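Local atomic coordinates of P35 (Autographa californica nucleopolyhedrovirus, PDB entry 1P35), a protein that inhibits caspases and so blocks the apoptotic response of the infected insect cell, and also suppresses the host's antiviral RNA interference. Residues T13-C18 with Y193-Y198; M240-L245 with N260-C265. One frame throughout, in Å; residues are numbered along the deposited sequence.

Contact 1 (T13-C18 with Y193-Y198); sequences TIIRDC and YDVVAY. With PO4 (phosphate ion), chain D; EDO (1,2-ethanediol), chain G.
The Tyr198 ring lies beside the aliphatic part of Arg16, with Arg16 CG 3.7 Å from Tyr198 CD1. Both residues belong to a parallel beta ladder that joins strands 10-21 and 191-199 near the centre of the chain. The two side chains run the same way, and the guanidinium and ring planes are 56° apart. C2 of an ethanediol sits over the centre of one ring face. Cys18 SG approaches the ring obliquely, 4.0 Å from Tyr198 CE1, as a sulfur-aromatic contact. The guanidinium takes its bound groups at the edge: NH1 gives hydrogen bonds to ethanediol O2 and, in plane, to phosphate O4, while NH2 bonds phosphate O1. Both molecules probably come from the crystallisation liquor. Lys58 of the same chain and Arg79 of the second subunit also hydrogen-bond to this phosphate, and Glu26 forms a salt bridge with Arg16 NH2.

Five backbone hydrogen bonds alternate along the ladder, from Thr13 N to Asp194 O (3.0 Å) through to Asp17 N to Tyr198 O (3.0 Å). At Asp194 and Val195, which both face Leu281, the strand 191-199 carries a classic beta bulge.

Ile14 and Val196 share a face with Arg16 and Tyr198; their CG2 atoms meet at 3.9 Å, and helix 62-74 touches Ile14. Thr13, Ile15, Val195 and Ala197 line the other face. Val195 has chi1 near 59°, which turns CG2 away from its own N and puts it 3.8 Å from Thr13 CG2. A water bridges Thr13 OG1 and Asp194 O, to which it donates at 2.8 Å.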
loop_
_atom_site.group_PDB
_atom_site.type_symbol
_atom_site.label_atom_id
_atom_site.label_comp_id
_atom_site.label_asym_id
_atom_site.label_seq_id
_atom_site.Cartn_x
_atom_site.Cartn_y
_atom_site.Cartn_z
ATOM N N THR A 13 -10.267 -13.245 -4.359
ATOM C CA THR A 13 -10.659 -13.634 -3.027
ATOM C C THR A 13 -9.384 -13.829 -2.189
ATOM O O THR A 13 -8.429 -14.484 -2.611
ATOM C CB THR A 13 -11.537 -14.932 -3.078
ATOM O OG1 THR A 13 -12.727 -14.665 -3.844
ATOM C CG2 THR A 13 -11.963 -15.363 -1.693
ATOM N N ILE A 14 -9.380 -13.223 -1.009
ATOM C CA ILE A 14 -8.263 -13.300 -0.073
ATOM C C ILE A 14 -8.805 -13.809 1.258
ATOM O O ILE A 14 -9.774 -13.271 1.781
ATOM C CB ILE A 14 -7.642 -11.909 0.102
ATOM C CG1 ILE A 14 -7.275 -11.362 -1.293
ATOM C CG2 ILE A 14 -6.381 -11.991 0.925
ATOM C CD1 ILE A 14 -6.647 -9.984 -1.271
ATOM N N ILE A 15 -8.124 -14.803 1.828
ATOM C CA ILE A 15 -8.560 -15.458 3.024
ATOM C C ILE A 15 -7.454 -15.629 4.007
ATOM O O ILE A 15 -6.319 -15.887 3.621
ATOM C CB ILE A 15 -9.046 -16.885 2.687
ATOM C CG1 ILE A 15 -10.246 -16.825 1.747
ATOM C CG2 ILE A 15 -9.276 -17.704 3.973
ATOM C CD1 ILE A 15 -10.616 -18.251 1.195
ATOM N N ARG A 16 -7.803 -15.492 5.290
ATOM C CA ARG A 16 -6.843 -15.733 6.359
ATOM C C ARG A 16 -7.651 -16.372 7.474
ATOM O O ARG A 16 -8.781 -15.949 7.773
ATOM C CB ARG A 16 -6.201 -14.445 6.884
ATOM C CG ARG A 16 -4.965 -14.752 7.699
ATOM C CD ARG A 16 -4.382 -13.535 8.477
ATOM N NE ARG A 16 -5.322 -13.118 9.504
ATOM C CZ ARG A 16 -5.169 -12.080 10.316
ATOM N NH1 ARG A 16 -4.086 -11.312 10.235
ATOM N NH2 ARG A 16 -6.107 -11.832 11.228
ATOM N N ASP A 17 -7.089 -17.415 8.080
ATOM C CA ASP A 17 -7.767 -18.101 9.166
ATOM C C ASP A 17 -6.653 -18.482 10.135
ATOM O O ASP A 17 -5.761 -19.232 9.779
ATOM C CB ASP A 17 -8.508 -19.322 8.634
ATOM C CG ASP A 17 -9.314 -20.037 9.704
ATOM O OD1 ASP A 17 -8.687 -20.542 10.652
ATOM O OD2 ASP A 17 -10.562 -20.106 9.587
ATOM N N CYS A 18 -6.729 -17.942 11.356
ATOM C CA CYS A 18 -5.707 -18.152 12.367
ATOM C C CYS A 18 -6.296 -18.602 13.720
ATOM O O CYS A 18 -7.454 -18.317 14.025
ATOM C CB CYS A 18 -4.921 -16.829 12.570
ATOM S SG CYS A 18 -4.114 -16.061 11.109
ATOM N N TYR A 193 -10.754 -20.464 -10.444
ATOM C CA TYR A 193 -10.332 -19.998 -9.121
ATOM C C TYR A 193 -9.399 -18.793 -9.188
ATOM O O TYR A 193 -8.656 -18.635 -10.121
ATOM C CB TYR A 193 -9.595 -21.061 -8.367
ATOM C CG TYR A 193 -10.391 -22.245 -7.945
ATOM C CD1 TYR A 193 -10.692 -23.286 -8.850
ATOM C CD2 TYR A 193 -10.757 -22.394 -6.597
ATOM C CE1 TYR A 193 -11.326 -24.457 -8.407
ATOM C CE2 TYR A 193 -11.377 -23.542 -6.147
ATOM C CZ TYR A 193 -11.659 -24.577 -7.031
ATOM O OH TYR A 193 -12.232 -25.718 -6.497
ATOM N N ASP A 194 -9.490 -17.918 -8.187
ATOM C CA ASP A 194 -8.627 -16.752 -8.086
ATOM C C ASP A 194 -8.698 -16.370 -6.615
ATOM O O ASP A 194 -9.504 -15.517 -6.204
ATOM C CB ASP A 194 -9.075 -15.575 -8.970
ATOM C CG ASP A 194 -8.074 -14.422 -8.903
ATOM O OD1 ASP A 194 -6.895 -14.711 -8.530
ATOM O OD2 ASP A 194 -8.429 -13.272 -9.217
ATOM N N VAL A 195 -7.824 -17.009 -5.837
ATOM C CA VAL A 195 -7.833 -16.849 -4.400
ATOM C C VAL A 195 -6.444 -17.184 -3.817
ATOM O O VAL A 195 -5.681 -17.971 -4.407
ATOM C CB VAL A 195 -8.929 -17.836 -3.822
ATOM C CG1 VAL A 195 -8.579 -19.365 -4.234
ATOM C CG2 VAL A 195 -9.054 -17.703 -2.348
ATOM N N VAL A 196 -6.108 -16.512 -2.713
ATOM C CA VAL A 196 -4.884 -16.746 -1.951
ATOM C C VAL A 196 -5.408 -16.905 -0.517
ATOM O O VAL A 196 -6.456 -16.336 -0.168
ATOM C CB VAL A 196 -3.834 -15.563 -2.030
ATOM C CG1 VAL A 196 -3.329 -15.385 -3.463
ATOM C CG2 VAL A 196 -4.454 -14.257 -1.602
ATOM N N ALA A 197 -4.719 -17.737 0.269
ATOM C CA ALA A 197 -5.058 -17.993 1.641
ATOM C C ALA A 197 -3.802 -18.206 2.499
ATOM O O ALA A 197 -2.746 -18.716 2.046
ATOM C CB ALA A 197 -5.974 -19.200 1.766
ATOM N N TYR A 198 -3.930 -17.760 3.737
ATOM C CA TYR A 198 -2.903 -17.873 4.746
ATOM C C TYR A 198 -3.646 -18.569 5.914
ATOM O O TYR A 198 -4.662 -18.044 6.370
ATOM C CB TYR A 198 -2.421 -16.440 5.148
ATOM C CG TYR A 198 -1.428 -16.418 6.289
ATOM C CD1 TYR A 198 -1.849 -16.681 7.600
ATOM C CD2 TYR A 198 -0.064 -16.155 6.063
ATOM C CE1 TYR A 198 -0.960 -16.676 8.667
ATOM C CE2 TYR A 198 0.858 -16.142 7.119
ATOM C CZ TYR A 198 0.398 -16.397 8.431
ATOM O OH TYR A 198 1.242 -16.278 9.516
HETATM P P PO4 D . -4.092 -9.054 13.478
HETATM O O1 PO4 D . -5.234 -10.012 13.790
HETATM O O2 PO4 D . -4.220 -7.844 14.383
HETATM O O3 PO4 D . -2.747 -9.727 13.718
HETATM O O4 PO4 D . -4.185 -8.674 12.026
HETATM C C1 EDO G . -0.812 -11.298 7.113
HETATM O O1 EDO G . 0.336 -10.537 7.578
HETATM C C2 EDO G . -0.988 -12.566 7.891
HETATM O O2 EDO G . -1.359 -12.233 9.203
HETATM O O HOH W 1 -12.305 -15.089 -6.474
#

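Contact 2 (M240-L245 with N260-C265); sequences MIYKAL and NWKIFC
The antiparallel beta hairpin formed by strands 238-249 and 259-271 contains this contact. Between the two segments the backbone pairs at Leu245 and Ile263, a hydrogen-bonded pair. Leu245 N donates to Ile263 O at 2.7 Å, and Ile263 N donates to Leu245 O at 2.8 Å. The N-to-C directions of segments 240-245 and 260-265 are 127° apart, well short of antiparallel. Phe264 has a left-handed backbone (phi 43°, psi 49°), consistent with an irregularity in strand 259-271.

Leu245 and Phe264 lie side by side, with Leu245 CD2 meeting Phe264 CD2 obliquely to the ring. Ile263 CD1 covers one face of that ring.

On the Tyr242 side, Lys262 runs fully extended, its CG anti to the backbone N. It crosses the tyrosine at about a right angle. CE comes to the ring edge in plane, and NZ donates to Tyr242 OH at 2.7 Å. That hydroxyl also bonds Glu233, while Tyr231 stacks on the Tyr242 ring and makes a cation-pi contact with Lys262.

Ala244 CB touches both Lys262 CG and Cys265 SG. Cys265 also turns its sulfur obliquely to the Tyr242 ring, with CB 4.0 Å from Tyr242 CD2 and SG 3.4 Å from Ala244 CB.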
loop_
_atom_site.group_PDB
_atom_site.type_symbol
_atom_site.label_atom_id
_atom_site.label_comp_id
_atom_site.label_asym_id
_atom_site.label_seq_id
_atom_site.Cartn_x
_atom_site.Cartn_y
_atom_site.Cartn_z
ATOM N N MET A 240 6.327 -28.127 -0.645
ATOM C CA MET A 240 5.756 -27.385 -1.747
ATOM C C MET A 240 5.136 -28.342 -2.745
ATOM O O MET A 240 5.820 -29.228 -3.316
ATOM C CB MET A 240 6.834 -26.517 -2.463
ATOM C CG MET A 240 7.529 -25.491 -1.614
ATOM S SD MET A 240 9.324 -25.809 -1.376
ATOM C CE MET A 240 9.287 -27.179 -0.303
ATOM N N ILE A 241 3.841 -28.147 -2.971
ATOM C CA ILE A 241 3.094 -28.972 -3.889
ATOM C C ILE A 241 2.419 -27.961 -4.838
ATOM O O ILE A 241 1.470 -27.305 -4.473
ATOM C CB ILE A 241 2.104 -29.857 -3.074
ATOM C CG1 ILE A 241 2.898 -30.880 -2.223
ATOM C CG2 ILE A 241 1.163 -30.626 -3.971
ATOM C CD1 ILE A 241 1.994 -31.701 -1.257
ATOM N N TYR A 242 2.925 -27.860 -6.068
ATOM C CA TYR A 242 2.430 -26.867 -7.011
ATOM C C TYR A 242 2.673 -27.204 -8.482
ATOM O O TYR A 242 3.343 -28.183 -8.830
ATOM C CB TYR A 242 3.122 -25.508 -6.725
ATOM C CG TYR A 242 4.635 -25.557 -6.903
ATOM C CD1 TYR A 242 5.457 -26.107 -5.934
ATOM C CD2 TYR A 242 5.244 -25.065 -8.060
ATOM C CE1 TYR A 242 6.858 -26.163 -6.110
ATOM C CE2 TYR A 242 6.648 -25.116 -8.235
ATOM C CZ TYR A 242 7.438 -25.671 -7.246
ATOM O OH TYR A 242 8.811 -25.740 -7.400
ATOM N N LYS A 243 2.094 -26.389 -9.349
ATOM C CA LYS A 243 2.333 -26.529 -10.759
ATOM C C LYS A 243 2.973 -25.208 -11.186
ATOM O O LYS A 243 2.769 -24.164 -10.524
ATOM C CB LYS A 243 1.045 -26.766 -11.517
ATOM C CG LYS A 243 0.631 -28.212 -11.537
ATOM C CD LYS A 243 -0.698 -28.425 -12.219
ATOM C CE LYS A 243 -0.953 -29.953 -12.393
ATOM N NZ LYS A 243 -2.168 -30.125 -13.148
ATOM N N ALA A 244 3.757 -25.259 -12.265
ATOM C CA ALA A 244 4.408 -24.073 -12.770
ATOM C C ALA A 244 4.414 -24.141 -14.279
ATOM O O ALA A 244 4.449 -25.221 -14.850
ATOM C CB ALA A 244 5.862 -23.980 -12.235
ATOM N N LEU A 245 4.421 -22.983 -14.916
ATOM C CA LEU A 245 4.441 -22.894 -16.351
ATOM C C LEU A 245 5.899 -22.637 -16.642
ATOM O O LEU A 245 6.508 -21.720 -16.047
ATOM C CB LEU A 245 3.617 -21.715 -16.841
ATOM C CG LEU A 245 3.642 -21.589 -18.367
ATOM C CD1 LEU A 245 2.841 -22.750 -19.041
ATOM C CD2 LEU A 245 3.024 -20.286 -18.739
ATOM N N ASN A 260 15.709 -20.248 -18.362
ATOM C CA ASN A 260 14.655 -21.204 -18.027
ATOM C C ASN A 260 13.582 -20.554 -17.152
ATOM O O ASN A 260 13.667 -20.512 -15.919
ATOM C CB ASN A 260 15.245 -22.432 -17.337
ATOM C CG ASN A 260 16.321 -23.097 -18.185
ATOM O OD1 ASN A 260 16.050 -23.588 -19.294
ATOM N ND2 ASN A 260 17.550 -23.092 -17.684
ATOM N N TRP A 261 12.554 -20.046 -17.809
ATOM C CA TRP A 261 11.490 -19.394 -17.088
ATOM C C TRP A 261 10.649 -20.372 -16.260
ATOM O O TRP A 261 10.444 -21.528 -16.633
ATOM C CB TRP A 261 10.598 -18.659 -18.064
ATOM C CG TRP A 261 11.239 -17.566 -18.861
ATOM C CD1 TRP A 261 12.187 -17.704 -19.852
ATOM C CD2 TRP A 261 10.841 -16.187 -18.883
ATOM N NE1 TRP A 261 12.381 -16.507 -20.491
ATOM C CE2 TRP A 261 11.571 -15.558 -19.926
ATOM C CE3 TRP A 261 9.931 -15.421 -18.131
ATOM C CZ2 TRP A 261 11.418 -14.204 -20.237
ATOM C CZ3 TRP A 261 9.775 -14.050 -18.449
ATOM C CH2 TRP A 261 10.520 -13.468 -19.501
ATOM N N LYS A 262 10.210 -19.918 -15.099
ATOM C CA LYS A 262 9.340 -20.716 -14.277
ATOM C C LYS A 262 8.382 -19.708 -13.665
ATOM O O LYS A 262 8.734 -18.979 -12.718
ATOM C CB LYS A 262 10.137 -21.491 -13.225
ATOM C CG LYS A 262 9.264 -22.480 -12.419
ATOM C CD LYS A 262 10.117 -23.256 -11.394
ATOM C CE LYS A 262 9.324 -24.219 -10.592
ATOM N NZ LYS A 262 10.197 -24.912 -9.579
ATOM N N ILE A 263 7.177 -19.647 -14.238
ATOM C CA ILE A 263 6.138 -18.723 -13.779
ATOM C C ILE A 263 4.785 -19.381 -13.469
ATOM O O ILE A 263 4.618 -20.593 -13.629
ATOM C CB ILE A 263 5.923 -17.556 -14.808
ATOM C CG1 ILE A 263 5.600 -18.104 -16.183
ATOM C CG2 ILE A 263 7.201 -16.730 -14.891
ATOM C CD1 ILE A 263 5.172 -17.030 -17.195
ATOM N N PHE A 264 3.826 -18.539 -13.069
ATOM C CA PHE A 264 2.454 -18.919 -12.665
ATOM C C PHE A 264 2.403 -20.117 -11.787
ATOM O O PHE A 264 1.672 -21.065 -12.073
ATOM C CB PHE A 264 1.545 -19.180 -13.849
ATOM C CG PHE A 264 1.627 -18.162 -14.922
ATOM C CD1 PHE A 264 1.769 -16.815 -14.623
ATOM C CD2 PHE A 264 1.427 -18.530 -16.239
ATOM C CE1 PHE A 264 1.698 -15.862 -15.620
ATOM C CE2 PHE A 264 1.354 -17.589 -17.241
ATOM C CZ PHE A 264 1.487 -16.244 -16.934
ATOM N N CYS A 265 3.219 -20.119 -10.739
ATOM C CA CYS A 265 3.182 -21.216 -9.808
ATOM C C CYS A 265 1.960 -21.075 -8.893
ATOM O O CYS A 265 1.780 -20.046 -8.195
ATOM C CB CYS A 265 4.461 -21.258 -8.938
ATOM S SG CYS A 265 5.998 -21.477 -9.903
#

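Overall arrangement
Contact 1 lies close to the centre of the chain and contact 2 toward its periphery, with centres about 19 Å apart. Even so, contact 2 is the more buried; contact 1 has several partly exposed residues, among them Arg16, which meets bound small molecules. Contact 1 pairs strands distant in sequence, in parallel; contact 2 closes a local antiparallel hairpin. They share no strand, but strand 276-282 lies between them, pairing with both 191-199 and 259-271. Contact 1 rests on a regular backbone ladder with aliphatic side chains on both faces. Between its segments contact 2 has one bridged pair, and its other contacts are largely between side chains, among them a buried lysine-tyrosine hydrogen bond.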